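Local coordinates for uncharacterized protein, DUF633, LMOf2365_1472 (Listeria monocytogenes str. 4b F2365, PDB 3GNL) that is of unknown function but probably methylates N1 of adenine 22 in tRNA, using a Rossmann-like methyltransferase domain, at residues T171-F176 with V231-K236; N202-I207 with R222-K227. One frame throughout, in Å; residues are numbered along the deposited sequence.

Overall arrangement
Both contacts involve helix 215-235, the last helix of the chain, and lie on the same side of the molecule, their centres about 17 Å apart. Contact 2 is nested inside the chain loop that contact 1 closes: the order is 171-176, 202-207, 222-227, 231-236. In contact 2 the outgoing helix 187-208 meets the returning helix 215-235, and the contact's centre lies about 27 Å from the centre of the chain; the centre of contact 1 lies nearer, at about 19 Å, where the returning helix ends beside helix 172-177. The two also touch, F176 reaching K227 and K172 reaching H226. The C-terminal hairpin thus projects from the domain built on the seven-stranded sheet, with contact 1 close to its base.

Contact 1: residues T171-F176 with V231-K236; sequences TKQEIF and VEDVLK
Q173 meets both D233 and V234, and its bent side chain explains how. CG lies anti to the carbonyl carbon (chi1 -66°), and the turn at chi2 (86°) swings the amide out toward D233 while leaving CG against the valine. From there Q173 NE2 donates to D233 OD2 over 2.9 Å, in a bond that is far from straight: the N-H...O angle is 134°. The amide nitrogen reaches OD2 from above the carboxylate plane, and the two flat groups are markedly twisted against each other. Beside this polar link, Q173 CG packs 3.7 Å from V234 CG1, the two side chains running past each other in opposite senses.

D233 has a second partner: K236 NZ forms a salt bridge with D233 OD1 at 3.2 Å, out of the carboxylate plane on the face opposite Q173 NE2. Each carboxylate oxygen therefore has its own donor, which probably favours the charged form. At the start of helix 172-177, the N-cap T171 and E174 make a capping box: E174 N donates to T171 OG1 at 3.0 Å, and T171 N to E174 OE1 at 2.9 Å.

With 144 Å² buried, this is a small surface contact joining the start of helix 172-177 to the end of helix 215-235. Alongside, F176 and V231 both pack on W193 and W200 of helix 187-208, so three helices converge here.

Contact 2: residues N202-I207 with R222-K227; sequences NIIQTI and RELEHK
L224 packs against two consecutive isoleucines, I203 and I204, giving its CD1 methyl to both, and its CB to I204 alone. Its CD1 methyl comes within 3.6 Å of I203 CG2, the two side chains crossing at roughly a right angle. Against I204 the approach is lengthwise: the side chains slide past each other in opposite directions, and L224 CB lies 3.8 Å from I204 CD1, with I204 CG1 equally close to that CB.

The two isoleucines share one conformation, CG1 anti to the carbonyl carbon and CG2 anti to the backbone N (chi1 -66° in I203, -70° in I204), so the choice of branch follows from their different positions round the helix: I203 touches with its short branch, CG2, whereas I204 lays its long branch, CG1 and CD1, alongside L224. The end of that branch also reaches E225, whose CG lies 3.8 Å from I204 CD1. The two cross at about a right angle, and it is the glutamate's CG methylene that borders the apolar patch.

No hydrogen bond links the segments; the evidence is for apolar contact alone, with 203 Å² buried and L224 the buried residue of the group. Within helix 202-207, N202 O accepts from both T206 N (3.0 Å) and T206 OG1 (3.2 Å), which arrive from opposite faces of its carbonyl plane. L224 also touches W200, while I204 extends the apolar seam to I221 and I228.

The segment axes approach to 9.9 Å with 156° between their N-to-C directions. Such near-antiparallel packing, with a short connection between helices 187-208 and 215-235, is the geometry of an antiparallel helical hairpin, here projecting from the Rossmann-like domain.

Contact 1: residues T171-F176 with V231-K236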
ATOM      1  N   THR A 171      -5.316   6.299 -16.430  1.00 15.97           N
ATOM      2  CA  THR A 171      -5.479   7.747 -16.581  1.00 17.15           C
ATOM      3  C   THR A 171      -4.820   8.423 -15.360  1.00 18.65           C
ATOM      4  O   THR A 171      -4.564   7.787 -14.331  1.00 17.23           O
ATOM      5  CB  THR A 171      -6.909   8.152 -16.595  1.00 18.12           C
ATOM      6  OG1 THR A 171      -7.526   7.808 -15.332  1.00 17.59           O
ATOM      7  CG2 THR A 171      -7.677   7.488 -17.709  1.00 18.49           C
ATOM      8  N   LYS A 172      -4.641   9.730 -15.414  1.00 18.56           N
ATOM      9  CA  LYS A 172      -4.036  10.414 -14.276  1.00 19.32           C
ATOM     10  C   LYS A 172      -4.972  10.331 -13.058  1.00 19.26           C
ATOM     11  O   LYS A 172      -4.487  10.256 -11.927  1.00 19.44           O
ATOM     12  CB  LYS A 172      -3.666  11.871 -14.632  1.00 23.18           C
ATOM     13  CG  LYS A 172      -4.782  12.741 -15.056  1.00 27.24           C
ATOM     14  CD  LYS A 172      -4.272  14.151 -15.552  1.00 29.74           C
ATOM     15  CE  LYS A 172      -5.510  14.999 -16.031  1.00 31.61           C
ATOM     16  NZ  LYS A 172      -5.335  16.517 -16.028  1.00 34.17           N
ATOM     17  N   GLN A 173      -6.280  10.317 -13.293  1.00 17.43           N
ATOM     18  CA  GLN A 173      -7.236  10.159 -12.193  1.00 19.28           C
ATOM     19  C   GLN A 173      -7.077   8.783 -11.555  1.00 18.50           C
ATOM     20  O   GLN A 173      -7.079   8.642 -10.325  1.00 17.81           O
ATOM     21  CB  GLN A 173      -8.681  10.341 -12.655  1.00 19.63           C
ATOM     22  CG  GLN A 173      -9.026  11.769 -13.130  1.00 21.79           C
ATOM     23  CD  GLN A 173      -8.716  12.037 -14.603  1.00 25.74           C
ATOM     24  OE1 GLN A 173      -7.967  11.317 -15.285  1.00 24.71           O
ATOM     25  NE2 GLN A 173      -9.308  13.124 -15.111  1.00 28.75           N
ATOM     26  N   GLU A 174      -6.922   7.745 -12.376  1.00 17.58           N
ATOM     27  CA  GLU A 174      -6.731   6.401 -11.818  1.00 17.13           C
ATOM     28  C   GLU A 174      -5.450   6.335 -10.996  1.00 18.11           C
ATOM     29  O   GLU A 174      -5.405   5.679  -9.944  1.00 18.49           O
ATOM     30  CB  GLU A 174      -6.768   5.352 -12.938  1.00 17.94           C
ATOM     31  CG  GLU A 174      -8.131   5.219 -13.546  1.00 20.47           C
ATOM     32  CD  GLU A 174      -8.158   4.290 -14.766  1.00 21.52           C
ATOM     33  OE1 GLU A 174      -7.233   4.354 -15.577  1.00 19.73           O
ATOM     34  OE2 GLU A 174      -9.118   3.494 -14.844  1.00 25.90           O
ATOM     35  N   ILE A 175      -4.360   6.948 -11.453  1.00 16.30           N
ATOM     36  CA  ILE A 175      -3.124   6.977 -10.649  1.00 17.92           C
ATOM     37  C   ILE A 175      -3.319   7.728  -9.308  1.00 17.62           C
ATOM     38  O   ILE A 175      -2.828   7.293  -8.257  1.00 18.14           O
ATOM     39  CB  ILE A 175      -1.963   7.542 -11.474  1.00 17.75           C
ATOM     40  CG1 ILE A 175      -1.456   6.423 -12.405  1.00 20.04           C
ATOM     41  CG2 ILE A 175      -0.791   8.009 -10.651  1.00 18.86           C
ATOM     42  CD1 ILE A 175      -0.543   6.916 -13.459  1.00 22.49           C
ATOM     43  N   PHE A 176      -3.977   8.883  -9.347  1.00 18.19           N
ATOM     44  CA  PHE A 176      -4.078   9.730  -8.148  1.00 18.50           C
ATOM     45  C   PHE A 176      -5.059   9.162  -7.156  1.00 17.55           C
ATOM     46  O   PHE A 176      -4.805   9.290  -5.948  1.00 18.63           O
ATOM     47  CB  PHE A 176      -4.560  11.123  -8.615  1.00 20.22           C
ATOM     48  CG  PHE A 176      -4.421  12.238  -7.624  1.00 25.53           C
ATOM     49  CD1 PHE A 176      -3.334  13.116  -7.712  1.00 27.82           C
ATOM     50  CD2 PHE A 176      -5.415  12.476  -6.690  1.00 26.59           C
ATOM     51  CE1 PHE A 176      -3.209  14.213  -6.813  1.00 29.50           C
ATOM     52  CE2 PHE A 176      -5.305  13.590  -5.796  1.00 28.20           C
ATOM     53  CZ  PHE A 176      -4.209  14.420  -5.865  1.00 27.58           C
ATOM     54  N   VAL A 231      -9.886  16.431  -8.239  1.00 20.48           N
ATOM     55  CA  VAL A 231     -10.898  16.012  -7.318  1.00 20.17           C
ATOM     56  C   VAL A 231     -12.285  16.382  -7.818  1.00 21.46           C
ATOM     57  O   VAL A 231     -13.212  15.576  -7.750  1.00 22.30           O
ATOM     58  CB  VAL A 231     -10.662  16.626  -5.889  1.00 19.62           C
ATOM     59  CG1 VAL A 231     -11.860  16.401  -4.990  1.00 20.97           C
ATOM     60  CG2 VAL A 231      -9.373  16.033  -5.245  1.00 20.59           C
ATOM     61  N   GLU A 232     -12.439  17.587  -8.382  1.00 23.35           N
ATOM     62  CA  GLU A 232     -13.751  18.027  -8.870  1.00 27.28           C
ATOM     63  C   GLU A 232     -14.219  17.124  -9.998  1.00 26.39           C
ATOM     64  O   GLU A 232     -15.399  16.814 -10.081  1.00 29.02           O
ATOM     65  CB  GLU A 232     -13.680  19.470  -9.341  1.00 27.94           C
ATOM     66  CG  GLU A 232     -13.492  20.438  -8.174  1.00 31.45           C
ATOM     67  CD  GLU A 232     -13.383  21.901  -8.575  1.00 32.58           C
ATOM     68  OE1 GLU A 232     -12.978  22.210  -9.717  1.00 34.68           O
ATOM     69  OE2 GLU A 232     -13.671  22.756  -7.714  1.00 34.96           O
ATOM     70  N   ASP A 233     -13.276  16.705 -10.831  1.00 28.19           N
ATOM     71  CA  ASP A 233     -13.574  15.802 -11.939  1.00 29.55           C
ATOM     72  C   ASP A 233     -14.013  14.418 -11.454  1.00 29.63           C
ATOM     73  O   ASP A 233     -14.929  13.822 -12.031  1.00 29.27           O
ATOM     74  CB  ASP A 233     -12.355  15.653 -12.845  1.00 33.90           C
ATOM     75  CG  ASP A 233     -12.635  14.750 -14.030  1.00 38.84           C
ATOM     76  OD1 ASP A 233     -13.549  15.084 -14.818  1.00 41.20           O
ATOM     77  OD2 ASP A 233     -11.985  13.691 -14.144  1.00 41.32           O
ATOM     78  N   VAL A 234     -13.384  13.904 -10.401  1.00 26.90           N
ATOM     79  CA  VAL A 234     -13.798  12.573  -9.945  1.00 26.29           C
ATOM     80  C   VAL A 234     -15.055  12.565  -9.084  1.00 28.19           C
ATOM     81  O   VAL A 234     -15.816  11.588  -9.132  1.00 27.84           O
ATOM     82  CB  VAL A 234     -12.671  11.697  -9.346  1.00 27.12           C
ATOM     83  CG1 VAL A 234     -11.540  11.581 -10.368  1.00 29.15           C
ATOM     84  CG2 VAL A 234     -12.217  12.167  -7.945  1.00 26.24           C
ATOM     85  N   LEU A 235     -15.283  13.637  -8.324  1.00 26.52           N
ATOM     86  CA  LEU A 235     -16.476  13.715  -7.491  1.00 29.92           C
ATOM     87  C   LEU A 235     -17.695  14.202  -8.299  1.00 31.20           C
ATOM     88  O   LEU A 235     -18.825  14.120  -7.820  1.00 34.13           O
ATOM     89  CB  LEU A 235     -16.227  14.590  -6.246  1.00 28.48           C
ATOM     90  CG  LEU A 235     -15.127  14.106  -5.288  1.00 27.86           C
ATOM     91  CD1 LEU A 235     -15.050  15.047  -4.092  1.00 28.33           C
ATOM     92  CD2 LEU A 235     -15.368  12.663  -4.829  1.00 28.00           C
ATOM     93  N   LYS A 236     -17.441  14.661  -9.529  1.00 35.51           N
ATOM     94  CA  LYS A 236     -18.431  15.409 -10.351  1.00 38.80           C
ATOM     95  C   LYS A 236     -19.153  16.527  -9.579  1.00 40.80           C
ATOM     96  O   LYS A 236     -20.368  16.743  -9.744  1.00 40.41           O
ATOM     97  CB  LYS A 236     -19.441  14.457 -10.999  1.00 41.58           C
ATOM     98  CG  LYS A 236     -18.862  13.648 -12.142  1.00 44.23           C
ATOM     99  CD  LYS A 236     -18.258  14.581 -13.199  1.00 47.01           C
ATOM    100  CE  LYS A 236     -17.444  13.814 -14.231  1.00 48.32           C
ATOM    101  NZ  LYS A 236     -16.697  14.794 -15.081  1.00 49.09           N
TER

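Contact 2: residues N202-I207 with R222-K227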
ATOM      1  N   ASN A 202      -7.903  26.367   0.446  1.00 17.39           N
ATOM      2  CA  ASN A 202      -7.533  27.307   1.507  1.00 18.23           C
ATOM      3  C   ASN A 202      -6.087  27.775   1.372  1.00 17.72           C
ATOM      4  O   ASN A 202      -5.771  28.953   1.625  1.00 18.99           O
ATOM      5  CB  ASN A 202      -7.784  26.713   2.893  1.00 17.91           C
ATOM      6  CG  ASN A 202      -9.271  26.480   3.194  1.00 19.02           C
ATOM      7  OD1 ASN A 202     -10.143  27.046   2.553  1.00 22.75           O
ATOM      8  ND2 ASN A 202      -9.536  25.659   4.195  1.00 19.96           N
ATOM      9  N   ILE A 203      -5.189  26.870   0.966  1.00 16.50           N
ATOM     10  CA  ILE A 203      -3.791  27.218   0.827  1.00 17.40           C
ATOM     11  C   ILE A 203      -3.669  28.241  -0.292  1.00 17.91           C
ATOM     12  O   ILE A 203      -2.895  29.186  -0.165  1.00 17.78           O
ATOM     13  CB  ILE A 203      -2.902  25.990   0.520  1.00 16.83           C
ATOM     14  CG1 ILE A 203      -2.906  25.045   1.729  1.00 17.63           C
ATOM     15  CG2 ILE A 203      -1.427  26.401   0.205  1.00 18.90           C
ATOM     16  CD1 ILE A 203      -2.299  23.690   1.370  1.00 19.48           C
ATOM     17  N   ILE A 204      -4.343  28.013  -1.409  1.00 19.17           N
ATOM     18  CA  ILE A 204      -4.274  29.018  -2.489  1.00 21.39           C
ATOM     19  C   ILE A 204      -4.653  30.405  -2.003  1.00 22.23           C
ATOM     20  O   ILE A 204      -3.941  31.377  -2.325  1.00 22.35           O
ATOM     21  CB  ILE A 204      -5.156  28.636  -3.680  1.00 21.45           C
ATOM     22  CG1 ILE A 204      -4.528  27.432  -4.382  1.00 21.77           C
ATOM     23  CG2 ILE A 204      -5.236  29.795  -4.686  1.00 23.23           C
ATOM     24  CD1 ILE A 204      -5.427  26.798  -5.372  1.00 23.44           C
ATOM     25  N   GLN A 205      -5.735  30.484  -1.248  1.00 21.32           N
ATOM     26  CA  GLN A 205      -6.198  31.793  -0.745  1.00 22.51           C
ATOM     27  C   GLN A 205      -5.125  32.412   0.165  1.00 21.27           C
ATOM     28  O   GLN A 205      -4.754  33.578   0.005  1.00 23.49           O
ATOM     29  CB  GLN A 205      -7.571  31.667  -0.090  1.00 25.51           C
ATOM     30  CG  GLN A 205      -7.919  32.878   0.849  1.00 32.52           C
ATOM     31  CD  GLN A 205      -9.296  33.503   0.664  1.00 36.99           C
ATOM     32  OE1 GLN A 205      -9.426  34.614   0.108  1.00 40.04           O
ATOM     33  NE2 GLN A 205     -10.321  32.838   1.173  1.00 39.38           N
ATOM     34  N   THR A 206      -4.529  31.615   1.051  1.00 19.53           N
ATOM     35  CA  THR A 206      -3.496  32.097   1.972  1.00 20.06           C
ATOM     36  C   THR A 206      -2.297  32.649   1.200  1.00 21.84           C
ATOM     37  O   THR A 206      -1.780  33.729   1.522  1.00 22.41           O
ATOM     38  CB  THR A 206      -3.059  30.990   2.918  1.00 21.91           C
ATOM     39  OG1 THR A 206      -4.166  30.669   3.759  1.00 22.84           O
ATOM     40  CG2 THR A 206      -1.865  31.408   3.742  1.00 23.93           C
ATOM     41  N   ILE A 207      -1.870  31.948   0.155  1.00 20.58           N
ATOM     42  CA  ILE A 207      -0.709  32.421  -0.581  1.00 21.13           C
ATOM     43  C   ILE A 207      -1.032  33.682  -1.385  1.00 22.41           C
ATOM     44  O   ILE A 207      -0.215  34.618  -1.408  1.00 23.17           O
ATOM     45  CB  ILE A 207      -0.194  31.331  -1.540  1.00 20.80           C
ATOM     46  CG1 ILE A 207       0.346  30.160  -0.713  1.00 22.37           C
ATOM     47  CG2 ILE A 207       0.925  31.905  -2.475  1.00 23.35           C
ATOM     48  CD1 ILE A 207       0.611  28.932  -1.586  1.00 23.92           C
ATOM     49  N   ARG A 222      -0.468  26.832  -9.130  1.00 28.09           N
ATOM     50  CA  ARG A 222      -0.792  26.024 -10.298  1.00 29.67           C
ATOM     51  C   ARG A 222      -0.938  24.536  -9.952  1.00 26.37           C
ATOM     52  O   ARG A 222      -1.904  23.902 -10.382  1.00 29.25           O
ATOM     53  CB  ARG A 222       0.250  26.218 -11.393  1.00 32.24           C
ATOM     54  CG  ARG A 222      -0.171  27.249 -12.415  1.00 36.02           C
ATOM     55  CD  ARG A 222       0.884  27.429 -13.516  1.00 37.25           C
ATOM     56  NE  ARG A 222       1.954  28.334 -13.077  1.00 40.24           N
ATOM     57  CZ  ARG A 222       3.214  27.975 -12.827  1.00 40.31           C
ATOM     58  NH1 ARG A 222       3.623  26.716 -12.978  1.00 42.43           N
ATOM     59  NH2 ARG A 222       4.069  28.888 -12.417  1.00 39.55           N
ATOM     60  N   GLU A 223       0.011  24.000  -9.187  1.00 27.80           N
ATOM     61  CA  GLU A 223      -0.065  22.605  -8.752  1.00 28.44           C
ATOM     62  C   GLU A 223      -1.341  22.340  -7.931  1.00 27.06           C
ATOM     63  O   GLU A 223      -2.068  21.383  -8.182  1.00 26.16           O
ATOM     64  CB  GLU A 223       1.174  22.159  -7.976  1.00 32.98           C
ATOM     65  CG  GLU A 223       0.966  20.731  -7.434  1.00 38.61           C
ATOM     66  CD  GLU A 223       2.237  19.988  -7.064  1.00 42.34           C
ATOM     67  OE1 GLU A 223       2.975  20.458  -6.162  1.00 43.77           O
ATOM     68  OE2 GLU A 223       2.466  18.894  -7.653  1.00 45.42           O
ATOM     69  N   LEU A 224      -1.627  23.211  -6.969  1.00 24.72           N
ATOM     70  CA  LEU A 224      -2.829  23.052  -6.154  1.00 23.09           C
ATOM     71  C   LEU A 224      -4.106  23.162  -6.998  1.00 23.17           C
ATOM     72  O   LEU A 224      -5.086  22.417  -6.788  1.00 21.84           O
ATOM     73  CB  LEU A 224      -2.842  24.088  -5.019  1.00 22.40           C
ATOM     74  CG  LEU A 224      -1.759  23.898  -3.968  1.00 23.52           C
ATOM     75  CD1 LEU A 224      -1.639  25.198  -3.163  1.00 25.00           C
ATOM     76  CD2 LEU A 224      -2.067  22.726  -3.050  1.00 24.43           C
ATOM     77  N   GLU A 225      -4.144  24.098  -7.959  1.00 23.27           N
ATOM     78  CA  GLU A 225      -5.304  24.188  -8.865  1.00 24.28           C
ATOM     79  C   GLU A 225      -5.544  22.878  -9.630  1.00 24.07           C
ATOM     80  O   GLU A 225      -6.694  22.478  -9.796  1.00 24.53           O
ATOM     81  CB  GLU A 225      -5.180  25.355  -9.855  1.00 27.06           C
ATOM     82  CG  GLU A 225      -5.352  26.728  -9.176  1.00 29.72           C
ATOM     83  CD  GLU A 225      -4.927  27.899 -10.076  1.00 34.06           C
ATOM     84  OE1 GLU A 225      -4.117  27.703 -11.007  1.00 35.91           O
ATOM     85  OE2 GLU A 225      -5.405  29.019  -9.815  1.00 35.67           O
ATOM     86  N   HIS A 226      -4.452  22.257 -10.058  1.00 24.14           N
ATOM     87  CA  HIS A 226      -4.501  20.987 -10.812  1.00 27.03           C
ATOM     88  C   HIS A 226      -5.083  19.883  -9.933  1.00 25.68           C
ATOM     89  O   HIS A 226      -5.969  19.120 -10.364  1.00 24.76           O
ATOM     90  CB  HIS A 226      -3.093  20.581 -11.284  1.00 30.02           C
ATOM     91  CG  HIS A 226      -3.031  19.273 -12.030  1.00 36.34           C
ATOM     92  ND1 HIS A 226      -3.808  18.999 -13.141  1.00 37.94           N
ATOM     93  CD2 HIS A 226      -2.228  18.190 -11.861  1.00 38.15           C
ATOM     94  CE1 HIS A 226      -3.512  17.791 -13.602  1.00 38.12           C
ATOM     95  NE2 HIS A 226      -2.554  17.281 -12.847  1.00 39.26           N
ATOM     96  N   LYS A 227      -4.600  19.815  -8.694  1.00 24.15           N
ATOM     97  CA  LYS A 227      -5.118  18.819  -7.782  1.00 23.49           C
ATOM     98  C   LYS A 227      -6.591  19.021  -7.448  1.00 21.41           C
ATOM     99  O   LYS A 227      -7.372  18.069  -7.422  1.00 21.30           O
ATOM    100  CB  LYS A 227      -4.301  18.751  -6.493  1.00 24.99           C
ATOM    101  CG  LYS A 227      -2.823  18.332  -6.649  1.00 28.85           C
ATOM    102  CD  LYS A 227      -2.258  18.225  -5.233  1.00 32.26           C
ATOM    103  CE  LYS A 227      -0.821  18.586  -5.154  1.00 35.14           C
ATOM    104  NZ  LYS A 227       0.014  17.401  -4.938  1.00 37.13           N
TER